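Local atomic coordinates of tapirin (Caldicellulosiruptor hydrothermalis, PDB entry 6N2C), a protein that probably binds cellulose through its beta-helical C-terminal domain, which also carries a zinc ion, and is thought to attach the cell to plant biomass. Residues 264-269 against 284-289; 277-282 against 295-300. One frame throughout, in Å; residues are numbered along the deposited sequence.

Overall arrangement
Both contacts join successive coils near the middle of a parallel beta-helix, on different faces of it. Contact 1 pairs strands 267-270 and 287-290; contact 2 pairs strands 279-281 and 297-300. The segments alternate along the chain, and strand 287-290 follows 279-281 directly. Each contact is partly buried, with an apolar side turned to the helix interior and a polar side turned outward. The two meet inside: Ile288 CD1 packs 3.8 Å from Ile280 CG2. Their outer chemistry differs. Contact 1 has a salt-bridge network and a buried Asn-Asp pair at its turn, whereas contact 2 has threonines, a serine and aspartates linked by waters.

Contact 1 of 2, residues 264-269 against 284-289; sequences NNNRLE and GKDEIV
Asn266 and Asp286 form a polar pair beside a parallel strand pairing between two successive coils of the beta-helix. They sit in the turns just before strands 267-270 and 287-290, and both are buried. Their side chains lie side by side and point the same way. Asp286 OD1 accepts two bonds from one residue, Asn266 N and Asn266 ND2, each at 2.8 Å. The backbone N comes nearly end-on to the C-O bond; the amide comes from the syn side, 31° out of the carboxylate plane. Asp286 OD2 is taken by Ser283 OG, and Asn266 OD1 by Asn245 N, so the amide is held at both ends. With an alanine here in place of Asp286, the Asn266 backbone N and Ser283 OG would probably lose this acceptor, and Asn266 ND2 one of its two, with Asn262 O remaining.

The strands then run in register. Glu287 N bonds to Asn266 O, Leu268 N to Glu287 O, and Val289 N to Leu268 O. Leu268 and Ile288 point inward on the same face, with Leu268 CB 4.3 Å from Ile288 CG1.

Arg267, Glu269, Glu287 and Val289 share the outer face. Arg267 leaves with CG anti to the backbone N (chi1 -176°) and stays extended to NE, which runs it alongside Glu287. Arg267 NH1 makes a straight 2.6 Å salt bridge to Glu269 OE1. Arg267 NE reaches Glu287 OE1 at 3.3 Å, a weak bond within a salt bridge. A water joins Arg267 NH2 to Glu287 OE2. The two carboxylates probably offset the arginine charge, and their bonds at its edge would limit its rotation.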
loop_
_atom_site.group_PDB
_atom_site.type_symbol
_atom_site.label_atom_id
_atom_site.label_comp_id
_atom_site.label_asym_id
_atom_site.label_seq_id
_atom_site.Cartn_x
_atom_site.Cartn_y
_atom_site.Cartn_z
ATOM N N ASN A 264 14.876 -6.555 0.008
ATOM C CA ASN A 264 15.347 -5.412 0.643
ATOM C C ASN A 264 15.450 -4.173 -0.261
ATOM O O ASN A 264 15.335 -4.254 -1.497
ATOM C CB ASN A 264 16.756 -5.642 1.301
ATOM C CG ASN A 264 16.749 -6.661 2.481
ATOM O OD1 ASN A 264 15.748 -7.320 2.862
ATOM N ND2 ASN A 264 17.854 -6.728 3.073
ATOM N N ASN A 265 15.741 -3.063 0.374
ATOM C CA ASN A 265 16.018 -1.788 -0.253
ATOM C C ASN A 265 14.798 -1.209 -1.083
ATOM O O ASN A 265 15.019 -0.407 -1.951
ATOM C CB ASN A 265 17.215 -1.872 -1.158
ATOM C CG ASN A 265 18.499 -2.156 -0.376
ATOM O OD1 ASN A 265 18.833 -1.380 0.478
ATOM N ND2 ASN A 265 19.169 -3.273 -0.672
ATOM N N ASN A 266 13.590 -1.584 -0.711
ATOM C CA ASN A 266 12.399 -1.092 -1.425
ATOM C C ASN A 266 11.926 0.154 -0.731
ATOM O O ASN A 266 12.140 0.340 0.489
ATOM C CB ASN A 266 11.343 -2.127 -1.362
ATOM C CG ASN A 266 11.748 -3.458 -1.988
ATOM O OD1 ASN A 266 11.846 -3.577 -3.205
ATOM N ND2 ASN A 266 11.946 -4.460 -1.160
ATOM N N ARG A 267 11.111 0.963 -1.473
ATOM C CA ARG A 267 10.534 2.162 -0.900
ATOM C C ARG A 267 9.110 2.289 -1.467
ATOM O O ARG A 267 8.931 2.101 -2.676
ATOM C CB ARG A 267 11.336 3.370 -1.307
ATOM C CG ARG A 267 10.843 4.663 -0.663
ATOM C CD ARG A 267 11.789 5.882 -0.928
ATOM N NE ARG A 267 11.358 7.085 -0.244
ATOM C CZ ARG A 267 10.490 8.013 -0.698
ATOM N NH1 ARG A 267 9.913 7.980 -1.922
ATOM N NH2 ARG A 267 10.188 9.047 0.109
ATOM N N LEU A 268 8.187 2.541 -0.580
ATOM C CA LEU A 268 6.769 2.822 -0.951
ATOM C C LEU A 268 6.421 4.153 -0.360
ATOM O O LEU A 268 6.358 4.296 0.865
ATOM C CB LEU A 268 5.876 1.754 -0.364
ATOM C CG LEU A 268 4.362 1.801 -0.645
ATOM C CD1 LEU A 268 4.132 2.013 -2.114
ATOM C CD2 LEU A 268 3.719 0.543 -0.130
ATOM N N GLU A 269 6.074 5.112 -1.226
ATOM C CA GLU A 269 5.640 6.417 -0.847
ATOM C C GLU A 269 4.136 6.538 -1.215
ATOM O O GLU A 269 3.808 6.358 -2.396
ATOM C CB GLU A 269 6.423 7.452 -1.578
ATOM C CG GLU A 269 6.017 8.901 -1.237
ATOM C CD GLU A 269 6.823 9.965 -2.041
ATOM O OE1 GLU A 269 8.006 9.642 -2.473
ATOM O OE2 GLU A 269 6.168 11.053 -2.358
ATOM N N GLY A 284 13.521 -5.873 5.340
ATOM C CA GLY A 284 14.785 -5.284 5.728
ATOM C C GLY A 284 15.271 -4.198 4.798
ATOM O O GLY A 284 15.054 -4.294 3.568
ATOM N N LYS A 285 15.773 -3.100 5.355
ATOM C CA LYS A 285 16.191 -1.950 4.586
ATOM C C LYS A 285 15.004 -1.488 3.646
ATOM O O LYS A 285 15.229 -0.956 2.584
ATOM C CB LYS A 285 17.417 -2.216 3.740
ATOM C CG LYS A 285 18.653 -2.481 4.582
ATOM C CD LYS A 285 19.351 -1.157 4.752
ATOM C CE LYS A 285 20.574 -1.179 3.886
ATOM N NZ LYS A 285 21.745 -1.661 4.661
ATOM N N ASP A 286 13.792 -1.647 4.142
ATOM C CA ASP A 286 12.596 -1.240 3.371
ATOM C C ASP A 286 11.982 -0.008 4.065
ATOM O O ASP A 286 11.981 0.097 5.311
ATOM C CB ASP A 286 11.605 -2.370 3.304
ATOM C CG ASP A 286 12.068 -3.510 2.447
ATOM O OD1 ASP A 286 12.632 -3.274 1.335
ATOM O OD2 ASP A 286 11.689 -4.658 2.790
ATOM N N GLU A 287 11.417 0.888 3.236
ATOM C CA GLU A 287 10.800 2.099 3.762
ATOM C C GLU A 287 9.402 2.270 3.251
ATOM O O GLU A 287 9.180 2.131 2.061
ATOM C CB GLU A 287 11.630 3.293 3.301
ATOM C CG GLU A 287 11.098 4.626 3.807
ATOM C CD GLU A 287 11.892 5.877 3.370
ATOM O OE1 GLU A 287 12.789 5.810 2.500
ATOM O OE2 GLU A 287 11.660 6.934 3.984
ATOM N N ILE A 288 8.490 2.653 4.143
ATOM C CA ILE A 288 7.126 3.072 3.767
ATOM C C ILE A 288 7.015 4.495 4.277
ATOM O O ILE A 288 7.291 4.770 5.454
ATOM C CB ILE A 288 6.109 2.205 4.419
ATOM C CG1 ILE A 288 6.206 0.790 3.827
ATOM C CG2 ILE A 288 4.698 2.749 4.107
ATOM C CD1 ILE A 288 5.140 -0.107 4.285
ATOM N N VAL A 289 6.618 5.425 3.429
ATOM C CA VAL A 289 6.220 6.751 3.933
ATOM C C VAL A 289 4.713 6.923 3.640
ATOM O O VAL A 289 4.338 6.866 2.481
ATOM C CB VAL A 289 6.943 7.856 3.123
ATOM C CG1 VAL A 289 6.564 9.255 3.674
ATOM C CG2 VAL A 289 8.454 7.699 3.168
HETATM O O HOH W 1 14.639 1.518 1.191
HETATM O O HOH W 2 11.887 9.094 2.438
#

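Contact 2 of 2, residues 277-282 against 295-300; sequences DGTISL and CDTLDI
Ile280 and Leu298 meet on the inner face of a parallel pair formed by strands 279-281 and 297-300. Ile280 CG2 lies 3.8 Å from Leu298 CD1. Leu298 CG is anti to its own backbone N (chi1 176°), and the end of the side chain comes back toward Ile280. On the other side, Ile280 CD1 rests on Cys295 CB at 3.8 Å. Leu282 CD1 extends the apolar row to Leu298 CD1 at 4.3 Å.

The outer face is polar. Thr279 and Thr297 lie side by side, pointing the same way, with Thr279 OG1 3.5 Å from Thr297 CB. Thr279 CG2 sits 3.7 Å from Asp299 OD2. Waters bridge the two segments: one joins Thr279 OG1 to Asp296 OD2, and another joins Ser281 OG to Asp299 OD2.

Backbone bonds set this register. Ile280 N gives to Thr297 O, Asp299 N to Ile280 O, and Leu282 N to Asp299 O. The Asp299 N bond is almost straight, at 176°. At the start, Asp296 N reaches Gly278 O at 3.0 Å, but more bent (138°). This bond joins the chain just ahead of Thr279 and Thr297.

Further out, Asp299 OD1 and Asp296 OD1 accept bonds from Asn320 and Asn317 of the next coil. The Asp277 carboxylate hydrogen-bonds Tyr254 OH and forms a salt bridge with Lys457 of helix 451-457. Inside the beta-helix, Ile280 and Leu282 pack on Ile288 of strand 287-290. Leu282 also touches Val308 of strand 307-310, and Leu298 touches Met326 of strand 326-328.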
loop_
_atom_site.group_PDB
_atom_site.type_symbol
_atom_site.label_atom_id
_atom_site.label_comp_id
_atom_site.label_asym_id
_atom_site.label_seq_id
_atom_site.Cartn_x
_atom_site.Cartn_y
_atom_site.Cartn_z
ATOM N N ASP A 277 -6.573 -5.078 2.961
ATOM C CA ASP A 277 -7.266 -5.984 3.827
ATOM C C ASP A 277 -6.361 -7.077 4.399
ATOM O O ASP A 277 -6.885 -7.921 5.196
ATOM C CB ASP A 277 -8.435 -6.622 3.121
ATOM C CG ASP A 277 -9.504 -5.570 2.697
ATOM O OD1 ASP A 277 -9.779 -4.712 3.539
ATOM O OD2 ASP A 277 -10.098 -5.716 1.564
ATOM N N GLY A 278 -5.106 -7.106 4.018
ATOM C CA GLY A 278 -4.151 -8.185 4.408
ATOM C C GLY A 278 -2.968 -7.650 5.193
ATOM O O GLY A 278 -3.018 -6.641 5.884
ATOM N N THR A 279 -1.868 -8.356 5.051
ATOM C CA THR A 279 -0.663 -8.063 5.804
ATOM C C THR A 279 0.310 -7.284 4.951
ATOM O O THR A 279 0.527 -7.635 3.794
ATOM C CB THR A 279 -0.045 -9.383 6.280
ATOM O OG1 THR A 279 -0.916 -10.010 7.208
ATOM C CG2 THR A 279 1.228 -9.190 6.976
ATOM N N ILE A 280 0.892 -6.248 5.530
ATOM C CA ILE A 280 1.946 -5.476 4.981
ATOM C C ILE A 280 3.190 -5.905 5.680
ATOM O O ILE A 280 3.264 -5.757 6.907
ATOM C CB ILE A 280 1.730 -3.933 5.148
ATOM C CG1 ILE A 280 0.428 -3.525 4.415
ATOM C CG2 ILE A 280 2.973 -3.180 4.624
ATOM C CD1 ILE A 280 0.152 -2.018 4.597
ATOM N N SER A 281 4.095 -6.520 4.960
ATOM C CA SER A 281 5.275 -7.174 5.579
ATOM C C SER A 281 6.597 -6.708 5.033
ATOM O O SER A 281 6.848 -6.910 3.821
ATOM C CB SER A 281 5.103 -8.701 5.436
ATOM O OG SER A 281 6.309 -9.355 5.910
ATOM N N LEU A 282 7.463 -6.108 5.905
ATOM C CA LEU A 282 8.747 -5.584 5.471
ATOM C C LEU A 282 9.858 -6.694 5.486
ATOM O O LEU A 282 9.690 -7.722 6.188
ATOM C CB LEU A 282 9.202 -4.329 6.233
ATOM C CG LEU A 282 8.428 -3.069 5.766
ATOM C CD1 LEU A 282 6.942 -3.089 6.183
ATOM C CD2 LEU A 282 9.106 -1.907 6.418
ATOM N N CYS A 295 -4.603 -1.502 7.575
ATOM C CA CYS A 295 -4.248 -2.841 7.167
ATOM C C CYS A 295 -4.731 -3.825 8.189
ATOM O O CYS A 295 -5.140 -3.408 9.264
ATOM C CB CYS A 295 -2.728 -3.020 6.835
ATOM S SG CYS A 295 -1.731 -2.805 8.362
ATOM N N ASP A 296 -4.731 -5.114 7.891
ATOM C CA ASP A 296 -5.012 -6.062 8.955
ATOM C C ASP A 296 -3.813 -6.128 9.921
ATOM O O ASP A 296 -3.971 -5.982 11.140
ATOM C CB ASP A 296 -5.309 -7.424 8.435
ATOM C CG ASP A 296 -5.464 -8.470 9.511
ATOM O OD1 ASP A 296 -6.389 -8.416 10.331
ATOM O OD2 ASP A 296 -4.599 -9.365 9.544
ATOM N N THR A 297 -2.672 -6.420 9.369
ATOM C CA THR A 297 -1.479 -6.648 10.132
ATOM C C THR A 297 -0.378 -5.843 9.478
ATOM O O THR A 297 -0.175 -5.883 8.270
ATOM C CB THR A 297 -1.088 -8.111 10.138
ATOM O OG1 THR A 297 -2.036 -8.894 10.862
ATOM C CG2 THR A 297 0.303 -8.342 10.760
ATOM N N LEU A 298 0.372 -5.083 10.264
ATOM C CA LEU A 298 1.613 -4.439 9.816
ATOM C C LEU A 298 2.848 -5.079 10.520
ATOM O O LEU A 298 2.917 -5.000 11.731
ATOM C CB LEU A 298 1.593 -2.936 10.088
ATOM C CG LEU A 298 2.866 -2.123 9.751
ATOM C CD1 LEU A 298 3.326 -2.362 8.338
ATOM C CD2 LEU A 298 2.616 -0.637 10.000
ATOM N N ASP A 299 3.674 -5.765 9.729
ATOM C CA ASP A 299 4.865 -6.543 10.218
ATOM C C ASP A 299 6.141 -5.794 9.919
ATOM O O ASP A 299 6.508 -5.597 8.750
ATOM C CB ASP A 299 4.866 -7.963 9.607
ATOM C CG ASP A 299 3.973 -8.940 10.349
ATOM O OD1 ASP A 299 3.663 -8.753 11.520
ATOM O OD2 ASP A 299 3.616 -9.976 9.751
ATOM N N ILE A 300 6.783 -5.294 10.962
ATOM C CA ILE A 300 8.086 -4.738 10.870
ATOM C C ILE A 300 9.026 -5.660 11.672
ATOM O O ILE A 300 9.403 -5.332 12.811
ATOM C CB ILE A 300 8.176 -3.297 11.353
ATOM C CG1 ILE A 300 7.082 -2.445 10.713
ATOM C CG2 ILE A 300 9.534 -2.673 11.059
ATOM C CD1 ILE A 300 7.004 -1.103 11.348
HETATM O O HOH W 3 -3.701 -10.277 7.142
HETATM O O HOH W 4 4.956 -11.131 7.737
HETATM O O HOH W 5 8.602 -8.186 8.720
#